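Local coordinates for protein peroxisomal catalase A (Saccharomyces cerevisiae, PDB 1A4E) that breaks down hydrogen peroxide to water and oxygen at a heme iron, probably protecting the cell from peroxide made by peroxisomal oxidases, at residues Val8-Ser11 with Thr12-Ile16; Cys244-Asp247 with Leu248-Ile252; Ile464-Arg467 with Val468-Phe472. All coordinates share one frame; numbering follows the deposited sequence.

Interaction 1 of 3, residues Val8-Ser11 with Thr12-Ile16; sequences VTNS and TGNPI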
ATOM      1  N   VAL B   8     -19.869  -1.847 -23.307  1.00 20.75           N
ATOM      2  CA  VAL B   8     -18.655  -1.331 -22.701  1.00 21.95           C
ATOM      3  C   VAL B   8     -19.019  -0.154 -21.809  1.00 23.86           C
ATOM      4  O   VAL B   8     -19.720   0.775 -22.192  1.00 25.55           O
ATOM      5  CB  VAL B   8     -17.655  -0.911 -23.807  1.00 21.59           C
ATOM      6  CG1 VAL B   8     -16.346  -0.434 -23.177  1.00 18.66           C
ATOM      7  CG2 VAL B   8     -17.356  -2.103 -24.715  1.00 18.83           C
ATOM      8  N   THR B   9     -18.560  -0.240 -20.565  1.00 24.67           N
ATOM      9  CA  THR B   9     -18.849   0.740 -19.537  1.00 22.78           C
ATOM     10  C   THR B   9     -17.536   1.194 -18.918  1.00 27.32           C
ATOM     11  O   THR B   9     -16.470   0.664 -19.245  1.00 29.03           O
ATOM     12  CB  THR B   9     -19.744   0.132 -18.414  1.00 22.43           C
ATOM     13  OG1 THR B   9     -18.920  -0.771 -17.683  1.00 24.58           O
ATOM     14  CG2 THR B   9     -20.973  -0.622 -18.922  1.00 19.03           C
ATOM     15  N   ASN B  10     -17.607   2.182 -18.020  1.00 26.29           N
ATOM     16  CA  ASN B  10     -16.453   2.559 -17.221  1.00 24.07           C
ATOM     17  C   ASN B  10     -16.506   1.704 -15.944  1.00 24.66           C
ATOM     18  O   ASN B  10     -17.369   0.823 -15.836  1.00 23.40           O
ATOM     19  CB  ASN B  10     -16.527   4.057 -16.905  1.00 22.57           C
ATOM     20  CG  ASN B  10     -17.742   4.536 -16.120  1.00 23.46           C
ATOM     21  OD1 ASN B  10     -18.538   3.762 -15.597  1.00 23.21           O
ATOM     22  ND2 ASN B  10     -17.917   5.849 -16.004  1.00 24.13           N
ATOM     23  N   SER B  11     -15.645   1.959 -14.945  1.00 24.45           N
ATOM     24  CA  SER B  11     -15.601   1.198 -13.694  1.00 23.01           C
ATOM     25  C   SER B  11     -16.881   1.145 -12.881  1.00 21.84           C
ATOM     26  O   SER B  11     -17.144   0.154 -12.197  1.00 22.05           O
ATOM     27  CB  SER B  11     -14.517   1.745 -12.787  1.00 21.36           C
ATOM     28  OG  SER B  11     -13.236   1.423 -13.304  1.00 29.04           O
ATOM     29  N   THR B  12     -17.686   2.208 -12.955  1.00 21.54           N
ATOM     30  CA  THR B  12     -18.924   2.258 -12.200  1.00 23.97           C
ATOM     31  C   THR B  12     -20.168   1.939 -13.005  1.00 24.75           C
ATOM     32  O   THR B  12     -21.283   2.276 -12.622  1.00 25.86           O
ATOM     33  CB  THR B  12     -19.053   3.641 -11.523  1.00 23.09           C
ATOM     34  OG1 THR B  12     -18.765   4.645 -12.480  1.00 29.14           O
ATOM     35  CG2 THR B  12     -18.102   3.759 -10.339  1.00 24.09           C
ATOM     36  N   GLY B  13     -19.968   1.240 -14.126  1.00 26.40           N
ATOM     37  CA  GLY B  13     -21.051   0.688 -14.918  1.00 24.92           C
ATOM     38  C   GLY B  13     -21.780   1.640 -15.836  1.00 25.30           C
ATOM     39  O   GLY B  13     -22.811   1.289 -16.406  1.00 25.57           O
ATOM     40  N   ASN B  14     -21.253   2.842 -15.999  1.00 24.01           N
ATOM     41  CA  ASN B  14     -21.876   3.831 -16.856  1.00 26.31           C
ATOM     42  C   ASN B  14     -21.428   3.579 -18.294  1.00 26.66           C
ATOM     43  O   ASN B  14     -20.224   3.502 -18.541  1.00 26.56           O
ATOM     44  CB  ASN B  14     -21.460   5.220 -16.391  1.00 28.12           C
ATOM     45  CG  ASN B  14     -21.613   5.415 -14.883  1.00 37.13           C
ATOM     46  OD1 ASN B  14     -20.651   5.688 -14.163  1.00 36.11           O
ATOM     47  ND2 ASN B  14     -22.824   5.285 -14.349  1.00 38.70           N
ATOM     48  N   PRO B  15     -22.322   3.419 -19.276  1.00 24.77           N
ATOM     49  CA  PRO B  15     -21.980   3.109 -20.655  1.00 24.77           C
ATOM     50  C   PRO B  15     -21.203   4.168 -21.413  1.00 25.54           C
ATOM     51  O   PRO B  15     -21.540   5.348 -21.382  1.00 32.09           O
ATOM     52  CB  PRO B  15     -23.309   2.797 -21.281  1.00 26.53           C
ATOM     53  CG  PRO B  15     -24.266   3.652 -20.507  1.00 27.72           C
ATOM     54  CD  PRO B  15     -23.766   3.450 -19.095  1.00 25.36           C
ATOM     55  N   ILE B  16     -20.125   3.735 -22.071  1.00 23.97           N
ATOM     56  CA  ILE B  16     -19.293   4.600 -22.893  1.00 22.13           C
ATOM     57  C   ILE B  16     -19.902   4.592 -24.288  1.00 26.33           C
ATOM     58  O   ILE B  16     -20.094   3.522 -24.869  1.00 28.45           O
ATOM     59  CB  ILE B  16     -17.866   4.033 -22.855  1.00 23.18           C
ATOM     60  CG1 ILE B  16     -17.351   4.227 -21.436  1.00 22.58           C
ATOM     61  CG2 ILE B  16     -16.945   4.717 -23.865  1.00 24.08           C
ATOM     62  CD1 ILE B  16     -15.959   3.640 -21.165  1.00 23.83           C
TER
HETATM   63  O   HOH W   1     -21.835   1.508 -24.090  1.00 23.97           O

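Interaction 2 of 3, residues Cys244-Asp247 with Leu248-Ile252; sequences CQQD and LFEAI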
ATOM      1  N   CYS B 244       9.166 -22.611 -21.936  1.00 29.60           N
ATOM      2  CA  CYS B 244       8.504 -23.553 -21.047  1.00 28.91           C
ATOM      3  C   CYS B 244       7.047 -23.187 -20.791  1.00 28.12           C
ATOM      4  O   CYS B 244       6.216 -24.080 -20.648  1.00 28.03           O
ATOM      5  CB  CYS B 244       9.280 -23.619 -19.736  1.00 29.94           C
ATOM      6  SG  CYS B 244      10.982 -24.212 -19.939  1.00 32.69           S
ATOM      7  N   GLN B 245       6.695 -21.893 -20.766  1.00 28.54           N
ATOM      8  CA  GLN B 245       5.312 -21.444 -20.641  1.00 28.48           C
ATOM      9  C   GLN B 245       4.508 -21.892 -21.860  1.00 27.11           C
ATOM     10  O   GLN B 245       3.401 -22.414 -21.735  1.00 26.52           O
ATOM     11  CB  GLN B 245       5.284 -19.905 -20.511  1.00 30.97           C
ATOM     12  CG  GLN B 245       3.938 -19.181 -20.666  1.00 31.52           C
ATOM     13  CD  GLN B 245       2.835 -19.687 -19.753  1.00 34.71           C
ATOM     14  OE1 GLN B 245       2.985 -19.733 -18.539  1.00 37.19           O
ATOM     15  NE2 GLN B 245       1.694 -20.094 -20.302  1.00 36.05           N
ATOM     16  N   GLN B 246       5.096 -21.705 -23.041  1.00 26.11           N
ATOM     17  CA  GLN B 246       4.484 -22.124 -24.282  1.00 29.01           C
ATOM     18  C   GLN B 246       4.333 -23.641 -24.338  1.00 30.51           C
ATOM     19  O   GLN B 246       3.309 -24.147 -24.796  1.00 33.34           O
ATOM     20  CB  GLN B 246       5.342 -21.647 -25.420  1.00 27.51           C
ATOM     21  CG  GLN B 246       4.694 -21.936 -26.748  1.00 28.24           C
ATOM     22  CD  GLN B 246       5.410 -21.323 -27.927  1.00 31.51           C
ATOM     23  OE1 GLN B 246       5.059 -21.624 -29.063  1.00 39.30           O
ATOM     24  NE2 GLN B 246       6.396 -20.445 -27.756  1.00 32.40           N
ATOM     25  N   ASP B 247       5.352 -24.372 -23.862  1.00 29.29           N
ATOM     26  CA  ASP B 247       5.321 -25.819 -23.842  1.00 27.92           C
ATOM     27  C   ASP B 247       4.189 -26.361 -22.968  1.00 28.91           C
ATOM     28  O   ASP B 247       3.444 -27.247 -23.394  1.00 30.18           O
ATOM     29  CB  ASP B 247       6.674 -26.331 -23.345  1.00 26.46           C
ATOM     30  CG  ASP B 247       6.696 -27.845 -23.179  1.00 31.34           C
ATOM     31  OD1 ASP B 247       6.869 -28.565 -24.161  1.00 32.65           O
ATOM     32  OD2 ASP B 247       6.501 -28.305 -22.062  1.00 28.06           O
ATOM     33  N   LEU B 248       4.063 -25.827 -21.743  1.00 27.43           N
ATOM     34  CA  LEU B 248       3.034 -26.256 -20.819  1.00 25.38           C
ATOM     35  C   LEU B 248       1.648 -25.924 -21.339  1.00 27.15           C
ATOM     36  O   LEU B 248       0.768 -26.792 -21.316  1.00 28.93           O
ATOM     37  CB  LEU B 248       3.254 -25.592 -19.465  1.00 21.13           C
ATOM     38  CG  LEU B 248       2.297 -25.955 -18.328  1.00 22.84           C
ATOM     39  CD1 LEU B 248       2.335 -27.450 -18.027  1.00 21.52           C
ATOM     40  CD2 LEU B 248       2.700 -25.168 -17.103  1.00 21.05           C
ATOM     41  N   PHE B 249       1.475 -24.694 -21.853  1.00 28.21           N
ATOM     42  CA  PHE B 249       0.182 -24.246 -22.365  1.00 29.62           C
ATOM     43  C   PHE B 249      -0.285 -25.107 -23.529  1.00 29.29           C
ATOM     44  O   PHE B 249      -1.414 -25.589 -23.518  1.00 28.79           O
ATOM     45  CB  PHE B 249       0.244 -22.784 -22.846  1.00 30.55           C
ATOM     46  CG  PHE B 249      -1.153 -22.228 -23.101  1.00 29.83           C
ATOM     47  CD1 PHE B 249      -1.870 -21.677 -22.033  1.00 29.14           C
ATOM     48  CD2 PHE B 249      -1.738 -22.316 -24.373  1.00 28.68           C
ATOM     49  CE1 PHE B 249      -3.173 -21.221 -22.234  1.00 29.00           C
ATOM     50  CE2 PHE B 249      -3.041 -21.860 -24.563  1.00 29.85           C
ATOM     51  CZ  PHE B 249      -3.758 -21.315 -23.494  1.00 30.03           C
ATOM     52  N   GLU B 250       0.575 -25.302 -24.536  1.00 29.62           N
ATOM     53  CA  GLU B 250       0.224 -26.107 -25.692  1.00 31.50           C
ATOM     54  C   GLU B 250       0.041 -27.583 -25.391  1.00 31.81           C
ATOM     55  O   GLU B 250      -0.835 -28.197 -25.994  1.00 32.73           O
ATOM     56  CB  GLU B 250       1.279 -25.954 -26.768  1.00 30.45           C
ATOM     57  CG  GLU B 250       1.143 -24.600 -27.447  1.00 34.19           C
ATOM     58  CD  GLU B 250       2.226 -24.258 -28.461  1.00 39.91           C
ATOM     59  OE1 GLU B 250       3.164 -25.038 -28.646  1.00 43.38           O
ATOM     60  OE2 GLU B 250       2.139 -23.186 -29.058  1.00 38.81           O
ATOM     61  N   ALA B 251       0.805 -28.173 -24.458  1.00 31.03           N
ATOM     62  CA  ALA B 251       0.628 -29.575 -24.110  1.00 29.34           C
ATOM     63  C   ALA B 251      -0.777 -29.832 -23.580  1.00 28.69           C
ATOM     64  O   ALA B 251      -1.467 -30.734 -24.055  1.00 27.73           O
ATOM     65  CB  ALA B 251       1.636 -29.974 -23.045  1.00 30.23           C
ATOM     66  N   ILE B 252      -1.241 -28.974 -22.660  1.00 29.21           N
ATOM     67  CA  ILE B 252      -2.582 -29.083 -22.096  1.00 30.21           C
ATOM     68  C   ILE B 252      -3.655 -28.732 -23.129  1.00 31.33           C
ATOM     69  O   ILE B 252      -4.703 -29.374 -23.195  1.00 32.23           O
ATOM     70  CB  ILE B 252      -2.643 -28.161 -20.843  1.00 29.34           C
ATOM     71  CG1 ILE B 252      -1.721 -28.728 -19.768  1.00 27.02           C
ATOM     72  CG2 ILE B 252      -4.065 -28.079 -20.287  1.00 26.89           C
ATOM     73  CD1 ILE B 252      -1.505 -27.828 -18.546  1.00 21.33           C
TER

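Interaction 3 of 3, residues Ile464-Arg467 with Val468-Phe472; sequences IQQR and VYDMF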
ATOM      1  N   ILE B 464      38.853 -15.664  -5.861  1.00 50.79           N
ATOM      2  CA  ILE B 464      37.568 -16.330  -5.677  1.00 45.84           C
ATOM      3  C   ILE B 464      37.551 -17.597  -6.532  1.00 45.37           C
ATOM      4  O   ILE B 464      37.051 -18.625  -6.072  1.00 45.23           O
ATOM      5  CB  ILE B 464      36.417 -15.342  -6.063  1.00 42.14           C
ATOM      6  CG1 ILE B 464      36.238 -14.387  -4.899  1.00 41.83           C
ATOM      7  CG2 ILE B 464      35.096 -16.048  -6.347  1.00 39.32           C
ATOM      8  CD1 ILE B 464      35.153 -13.317  -5.083  1.00 39.92           C
ATOM      9  N   GLN B 465      38.121 -17.558  -7.749  1.00 43.42           N
ATOM     10  CA  GLN B 465      38.217 -18.731  -8.614  1.00 42.65           C
ATOM     11  C   GLN B 465      39.041 -19.824  -7.957  1.00 42.18           C
ATOM     12  O   GLN B 465      38.690 -20.999  -8.043  1.00 42.64           O
ATOM     13  CB  GLN B 465      38.892 -18.420  -9.932  1.00 41.84           C
ATOM     14  CG  GLN B 465      38.137 -17.510 -10.865  1.00 43.63           C
ATOM     15  CD  GLN B 465      38.898 -17.304 -12.160  1.00 45.37           C
ATOM     16  OE1 GLN B 465      40.067 -16.922 -12.157  1.00 49.60           O
ATOM     17  NE2 GLN B 465      38.254 -17.563 -13.300  1.00 46.97           N
ATOM     18  N   GLN B 466      40.122 -19.437  -7.268  1.00 42.26           N
ATOM     19  CA  GLN B 466      40.965 -20.397  -6.592  1.00 42.94           C
ATOM     20  C   GLN B 466      40.193 -21.085  -5.479  1.00 42.95           C
ATOM     21  O   GLN B 466      40.339 -22.293  -5.299  1.00 42.63           O
ATOM     22  CB  GLN B 466      42.206 -19.698  -6.025  1.00 45.02           C
ATOM     23  CG  GLN B 466      43.260 -20.675  -5.478  1.00 49.35           C
ATOM     24  CD  GLN B 466      43.601 -21.816  -6.438  1.00 50.54           C
ATOM     25  OE1 GLN B 466      43.965 -21.608  -7.600  1.00 49.83           O
ATOM     26  NE2 GLN B 466      43.445 -23.058  -5.977  1.00 47.99           N
ATOM     27  N   ARG B 467      39.333 -20.332  -4.777  1.00 41.68           N
ATOM     28  CA  ARG B 467      38.500 -20.901  -3.724  1.00 41.82           C
ATOM     29  C   ARG B 467      37.438 -21.864  -4.238  1.00 41.23           C
ATOM     30  O   ARG B 467      37.038 -22.791  -3.528  1.00 40.08           O
ATOM     31  CB  ARG B 467      37.790 -19.819  -2.960  1.00 43.76           C
ATOM     32  CG  ARG B 467      38.713 -18.847  -2.282  1.00 47.19           C
ATOM     33  CD  ARG B 467      37.798 -18.042  -1.419  1.00 54.21           C
ATOM     34  NE  ARG B 467      38.191 -16.651  -1.373  1.00 62.06           N
ATOM     35  CZ  ARG B 467      37.321 -15.725  -0.975  1.00 67.43           C
ATOM     36  NH1 ARG B 467      36.069 -16.046  -0.608  1.00 67.73           N
ATOM     37  NH2 ARG B 467      37.722 -14.456  -0.945  1.00 68.08           N
ATOM     38  N   VAL B 468      36.967 -21.630  -5.473  1.00 39.40           N
ATOM     39  CA  VAL B 468      36.017 -22.523  -6.122  1.00 38.91           C
ATOM     40  C   VAL B 468      36.722 -23.844  -6.407  1.00 39.32           C
ATOM     41  O   VAL B 468      36.163 -24.898  -6.110  1.00 39.25           O
ATOM     42  CB  VAL B 468      35.506 -21.883  -7.430  1.00 36.43           C
ATOM     43  CG1 VAL B 468      34.646 -22.854  -8.220  1.00 32.10           C
ATOM     44  CG2 VAL B 468      34.685 -20.650  -7.077  1.00 34.89           C
ATOM     45  N   TYR B 469      37.960 -23.779  -6.929  1.00 40.28           N
ATOM     46  CA  TYR B 469      38.755 -24.962  -7.239  1.00 39.12           C
ATOM     47  C   TYR B 469      39.075 -25.741  -5.979  1.00 39.46           C
ATOM     48  O   TYR B 469      38.989 -26.965  -5.993  1.00 42.34           O
ATOM     49  CB  TYR B 469      40.077 -24.595  -7.901  1.00 37.18           C
ATOM     50  CG  TYR B 469      39.969 -23.752  -9.161  1.00 38.92           C
ATOM     51  CD1 TYR B 469      38.857 -23.837 -10.009  1.00 39.44           C
ATOM     52  CD2 TYR B 469      41.000 -22.854  -9.447  1.00 40.48           C
ATOM     53  CE1 TYR B 469      38.779 -23.019 -11.138  1.00 40.39           C
ATOM     54  CE2 TYR B 469      40.925 -22.037 -10.575  1.00 40.70           C
ATOM     55  CZ  TYR B 469      39.813 -22.127 -11.413  1.00 40.19           C
ATOM     56  OH  TYR B 469      39.741 -21.317 -12.524  1.00 43.17           O
ATOM     57  N   ASP B 470      39.389 -25.060  -4.870  1.00 39.11           N
ATOM     58  CA  ASP B 470      39.671 -25.740  -3.620  1.00 42.20           C
ATOM     59  C   ASP B 470      38.456 -26.415  -3.021  1.00 43.02           C
ATOM     60  O   ASP B 470      38.597 -27.485  -2.431  1.00 45.96           O
ATOM     61  CB  ASP B 470      40.255 -24.754  -2.607  1.00 43.18           C
ATOM     62  CG  ASP B 470      41.683 -24.295  -2.914  1.00 46.35           C
ATOM     63  OD1 ASP B 470      42.350 -24.860  -3.789  1.00 45.59           O
ATOM     64  OD2 ASP B 470      42.138 -23.357  -2.263  1.00 46.50           O
ATOM     65  N   MET B 471      37.264 -25.832  -3.200  1.00 44.14           N
ATOM     66  CA  MET B 471      36.026 -26.433  -2.714  1.00 42.34           C
ATOM     67  C   MET B 471      35.669 -27.668  -3.537  1.00 40.08           C
ATOM     68  O   MET B 471      35.319 -28.703  -2.969  1.00 41.98           O
ATOM     69  CB  MET B 471      34.881 -25.413  -2.786  1.00 42.08           C
ATOM     70  CG  MET B 471      33.536 -25.935  -2.290  1.00 41.03           C
ATOM     71  SD  MET B 471      32.198 -24.719  -2.353  1.00 40.15           S
ATOM     72  CE  MET B 471      31.959 -24.619  -4.105  1.00 37.63           C
ATOM     73  N   PHE B 472      35.779 -27.605  -4.869  1.00 37.99           N
ATOM     74  CA  PHE B 472      35.477 -28.759  -5.699  1.00 39.56           C
ATOM     75  C   PHE B 472      36.518 -29.870  -5.657  1.00 40.89           C
ATOM     76  O   PHE B 472      36.192 -31.023  -5.930  1.00 39.09           O
ATOM     77  CB  PHE B 472      35.269 -28.291  -7.129  1.00 38.83           C
ATOM     78  CG  PHE B 472      33.859 -27.742  -7.320  1.00 39.33           C
ATOM     79  CD1 PHE B 472      32.779 -28.625  -7.427  1.00 37.88           C
ATOM     80  CD2 PHE B 472      33.644 -26.363  -7.393  1.00 39.38           C
ATOM     81  CE1 PHE B 472      31.489 -28.123  -7.607  1.00 40.49           C
ATOM     82  CE2 PHE B 472      32.349 -25.872  -7.573  1.00 38.56           C
ATOM     83  CZ  PHE B 472      31.273 -26.748  -7.680  1.00 38.26           C
TER

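Interaction 1 of 3, residues Val8-Ser11 with Thr12-Ile16
The side-chain oxygen OD1 of N10 faces two backbone N-H groups across a tight turn. The firmer bond comes from N14 N at 2.9 Å, reaching N10 OD1 from above the amide plane; T12 N adds a weak one to it at 3.2 Å, closing a loose Asx turn. Asparagine suits the place because its short amide brings an oxygen to both N-H groups and leaves ND2 for N37 and, weakly, N14 OD1. With chi1 at 60°, CG of N10 sits between its own backbone N and carbonyl carbon, folding the amide over the loop. There it crosses the N14 amide with the planes 78° apart. T12 OG1 gives N14 OD1 a stronger bond, at 2.7 Å.

The backbone follows the pattern of a type I turn with a G1 bulge. G13 N reaches N10 O at 3.1 Å, and N10 N returns to N14 O at 3.0 Å. Glycine suits the bulge because its phi is positive, at 79°. N10 O also accepts from T9 OG1, at 2.9 Å. Farther out T9 and P15 form a single bridge, I16 N bonds to V8 O, and CD1 of I16 lies against T9 O.

S11 OG bonds to D40, which like N37 lies on helix 36-45. A second subunit binds T9 OG1 through F367 N, G13 O through S364 OG and N14 ND2 through E121 O and N123 O. The turn thus spends its asparagine and threonine groups on its own shape and on the subunit interface, consistent with the interlocked N-terminal arms of catalase tetramers.

Interaction 2 of 3, residues Cys244-Asp247 with Leu248-Ile252
Q246 and E250 run alongside one another, one helical turn apart, and the methylene CG of Q246 touches E250 OE2 at 3.7 Å. Their flat ends stand nearly perpendicular, with the amide and carboxylate planes 89° apart. One residue earlier on each turn, Q245 crosses F249 obliquely, Q245 NE2 coming to 4.0 Å from F249 CB. A bend at chi2 (54°) brings the Q245 amide back beside the phenylalanine. L248 CB rests on C244 O at 3.5 Å.

Behind these contacts stands the backbone of helix 243-253. L248, F249, E250 and A251 each donate N-H to the carbonyl four residues earlier, so the ladder fixes which side chains become neighbours.

The outer shell then holds the polar ends. Glutamine suits buried position 245 because its amide can bond through OE1 to S60 OG while lying by F249. D247 supplies the charge that R193 needs, OD1 forming a salt bridge with it, and the small A251 lets the arginine pack against it as well. T155 of a third subunit packs on Q245 and F249, and L157 of that subunit on Q246.

The chemistry divides the labour: four carbonyls and N-H groups pair within the helix, while Q245 N, near its start, is taken by D105, and the buried amide of Q245 and the charge of D247 find partners beyond it, tying the helix to the rest of its subunit.

Interaction 3 of 3, residues Ile464-Arg467 with Val468-Phe472
V468, Y469 and Q466 dominate this stretch of the α-helix 462-473, part of the helical C-terminal region of catalase, and each meets the preceding or following turn in its own way. Y469 folds back along the helix, its CG beside the backbone N and anti to the carbonyl carbon (chi1 -56°). This lays one face of the ring over the carbonyl oxygen of Q465, which stands 3.1 Å above the ring plane near its centre. That oxygen is also the acceptor for Y469 N. The hydroxyl end of the ring runs on beside Q465, with Y469 OH 4.0 Å from Q465 CB.

Q466 attends the edge of the same ring. Q466 OE1 lies in the ring plane, 3.7 Å from Y469 CD2, where the partly positive C-H rim suits an oxygen, and its amide is turned 75° from the ring. A kink at chi2 (49°) swings the amide round so that Q466 NE2 hydrogen-bonds D470 OD1 at 3.0 Å, meeting it from above the carboxylate plane while the oxygen lies near the amide plane. A glutamine suits this place because its amide offers an oxygen to the ring and an N-H to the carboxylate one turn on.

K484 and A487 of helix 477-487 pack on Y469, and S480 OG binds its backbone O. Shortened to an alanine, this position would probably leave the Q465 carbonyl without its aromatic cover and open a gap facing helix 477-487.

V468, branched and apolar, packs on W164 and T168 of helix 160-168 and on V457 of helix 445-457. R467 sends NH1 to D165 in a salt bridge and NH2 to Q463. V468 CG2 rests 3.3 Å from I464 O, and V468 N bonds to that same oxygen at 3.1 Å.

In the fold
The three contacts follow one another along the chain without touching. Interaction 1 belongs to the N-terminal arm, before strand 22-25; interaction 2 to helix 243-253, which precedes strand 259-267 of the antiparallel sheet; interaction 3 to helix 462-473 near the C-terminus. Centres of interactions 1 and 2 lie about 35 Å apart, those of 2 and 3 about 39 Å, and 1 and 3 about 63 Å, on opposite sides of the chain's centre. Each meets a different neighbouring subunit of the homotetramer, but unequally: the arm of interaction 1 is deeply engaged with a second subunit, whereas interaction 2 reaches a third through three residues and interaction 3 a fourth through R467.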